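Local coordinates for protein (merozoite surface protein 1) (Plasmodium cynomolgi, PDB 1B9W) that probably helps merozoites bind and invade host erythrocytes and leave them again, this piece being its two C-terminal EGF-like domains, at residues E27-L32 against F83-F87. Residues are numbered along the deposited sequence; the frame is centred on the assembly and turned at random.
Sequences EWRCLL and FEGVF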
loop_
_atom_site.group_PDB
_atom_site.type_symbol
_atom_site.label_atom_id
_atom_site.label_comp_id
_atom_site.label_asym_id
_atom_site.label_seq_id
_atom_site.Cartn_x
_atom_site.Cartn_y
_atom_site.Cartn_z
ATOM N N GLU A 27 3.542 8.636 4.094
ATOM C CA GLU A 27 3.441 7.246 4.714
ATOM C C GLU A 27 3.962 6.314 3.671
ATOM O O GLU A 27 3.577 6.333 2.519
ATOM C CB GLU A 27 1.965 6.958 5.018
ATOM C CG GLU A 27 1.869 5.521 5.631
ATOM C CD GLU A 27 0.423 5.141 5.846
ATOM O OE1 GLU A 27 -0.488 5.977 5.685
ATOM O OE2 GLU A 27 0.192 3.967 6.237
ATOM N N TRP A 28 4.863 5.378 4.089
ATOM C CA TRP A 28 5.321 4.368 3.179
ATOM C C TRP A 28 4.679 2.986 3.673
ATOM O O TRP A 28 4.400 2.916 4.852
ATOM C CB TRP A 28 6.843 4.242 3.177
ATOM C CG TRP A 28 7.522 4.029 4.493
ATOM C CD1 TRP A 28 7.991 4.958 5.379
ATOM C CD2 TRP A 28 7.835 2.746 5.084
ATOM N NE1 TRP A 28 8.571 4.364 6.471
ATOM C CE2 TRP A 28 8.462 2.984 6.294
ATOM C CE3 TRP A 28 7.582 1.429 4.636
ATOM C CZ2 TRP A 28 8.881 1.960 7.158
ATOM C CZ3 TRP A 28 8.022 0.394 5.486
ATOM C CH2 TRP A 28 8.632 0.680 6.709
ATOM N N ARG A 29 4.431 2.197 2.672
ATOM C CA ARG A 29 3.822 0.862 2.946
ATOM C C ARG A 29 4.511 -0.144 2.064
ATOM O O ARG A 29 4.839 0.074 0.877
ATOM C CB ARG A 29 2.347 0.886 2.512
ATOM C CG ARG A 29 1.495 1.775 3.428
ATOM C CD ARG A 29 0.038 1.727 2.919
ATOM N NE ARG A 29 -0.753 2.572 3.832
ATOM C CZ ARG A 29 -1.989 2.992 3.626
ATOM N NH1 ARG A 29 -2.697 2.686 2.565
ATOM N NH2 ARG A 29 -2.534 3.747 4.578
ATOM N N CYS A 30 4.757 -1.370 2.643
ATOM C CA CYS A 30 5.317 -2.341 1.707
ATOM C C CYS A 30 4.405 -2.685 0.562
ATOM O O CYS A 30 3.182 -2.700 0.684
ATOM C CB CYS A 30 5.710 -3.601 2.531
ATOM S SG CYS A 30 6.891 -3.384 3.831
ATOM N N LEU A 31 4.973 -3.083 -0.579
ATOM C CA LEU A 31 4.269 -3.525 -1.750
ATOM C C LEU A 31 3.606 -4.901 -1.423
ATOM O O LEU A 31 3.956 -5.472 -0.373
ATOM C CB LEU A 31 5.226 -3.688 -2.926
ATOM C CG LEU A 31 5.811 -2.337 -3.466
ATOM C CD1 LEU A 31 6.772 -2.645 -4.612
ATOM C CD2 LEU A 31 4.670 -1.438 -3.913
ATOM N N LEU A 32 2.594 -5.235 -2.191
ATOM C CA LEU A 32 1.959 -6.550 -1.952
ATOM C C LEU A 32 3.003 -7.656 -2.035
ATOM O O LEU A 32 3.976 -7.646 -2.779
ATOM C CB LEU A 32 0.873 -6.802 -2.992
ATOM C CG LEU A 32 -0.423 -6.016 -2.952
ATOM C CD1 LEU A 32 -1.399 -6.534 -4.007
ATOM C CD2 LEU A 32 -1.012 -6.010 -1.552
ATOM N N PHE A 83 -0.556 1.130 -6.837
ATOM C CA PHE A 83 0.358 0.043 -6.495
ATOM C C PHE A 83 -0.449 -1.221 -6.154
ATOM O O PHE A 83 -0.148 -1.858 -5.150
ATOM C CB PHE A 83 1.246 0.401 -5.310
ATOM C CG PHE A 83 1.928 1.744 -5.429
ATOM C CD1 PHE A 83 3.028 1.901 -6.244
ATOM C CD2 PHE A 83 1.470 2.829 -4.708
ATOM C CE1 PHE A 83 3.651 3.132 -6.354
ATOM C CE2 PHE A 83 2.086 4.066 -4.800
ATOM C CZ PHE A 83 3.179 4.208 -5.631
ATOM N N GLU A 84 -1.434 -1.522 -6.969
ATOM C CA GLU A 84 -2.287 -2.697 -6.808
ATOM C C GLU A 84 -3.164 -2.678 -5.579
ATOM O O GLU A 84 -3.693 -3.729 -5.188
ATOM C CB GLU A 84 -1.445 -3.989 -6.867
ATOM C CG GLU A 84 -0.740 -4.115 -8.207
ATOM C CD GLU A 84 0.446 -5.041 -8.247
ATOM O OE1 GLU A 84 0.866 -5.638 -7.232
ATOM O OE2 GLU A 84 1.004 -5.192 -9.363
ATOM N N GLY A 85 -3.414 -1.507 -4.976
ATOM C CA GLY A 85 -4.313 -1.413 -3.850
ATOM C C GLY A 85 -3.634 -1.293 -2.506
ATOM O O GLY A 85 -4.335 -1.264 -1.493
ATOM N N VAL A 86 -2.330 -1.116 -2.479
ATOM C CA VAL A 86 -1.627 -0.761 -1.246
ATOM C C VAL A 86 -2.116 0.595 -0.747
ATOM O O VAL A 86 -2.180 0.858 0.441
ATOM C CB VAL A 86 -0.109 -0.794 -1.497
ATOM C CG1 VAL A 86 0.652 -0.207 -0.342
ATOM C CG2 VAL A 86 0.320 -2.244 -1.723
ATOM N N PHE A 87 -2.469 1.465 -1.708
ATOM C CA PHE A 87 -3.157 2.721 -1.386
ATOM C C PHE A 87 -4.391 2.815 -2.318
ATOM O O PHE A 87 -4.380 2.279 -3.424
ATOM C CB PHE A 87 -2.316 3.983 -1.660
ATOM C CG PHE A 87 -1.172 4.224 -0.726
ATOM C CD1 PHE A 87 -1.352 4.922 0.450
ATOM C CD2 PHE A 87 0.077 3.735 -1.070
ATOM C CE1 PHE A 87 -0.267 5.107 1.294
ATOM C CE2 PHE A 87 1.174 3.931 -0.232
ATOM C CZ PHE A 87 0.966 4.619 0.941
HETATM O O HOH W 1 1.926 -3.719 -4.606
#
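L31 and V86 bring the two backbones closest, their CA atoms 6.5 Å apart, just past the end of strand 26-30, where the chain passes the tight loop ahead of strand 87-89. R29 makes the direct hydrogen bond: its NH1 donates to the carbonyl O of V86 over 2.8 Å at 161°, the acceptor lying close to the guanidinium plane. The extended R29 chain runs over one face of the F87 ring, with CD 3.9 Å from the ring centroid in a CH-pi contact and the guanidinium lying over the ring's CE1-CD1 rim, the two planes 8° apart. E27 fixes the other edge of that group through a salt bridge, R29 NE to E27 OE2 at 2.9 Å, while Y21 holds E27 OE1. V86 fills the middle. V86 CG1, anti to the backbone N (chi1 170°), meets R29 CB at 3.5 Å, and CG2 turns to the methyl CD2 of L32. Beside it, one water accepts from L32 N and donates to F83 O. The contact joins the first EGF-like domain to the second by a buried apolar centre flanked by an arginine held flat and bonded at two edges, an arrangement consistent with a defined orientation between the domains.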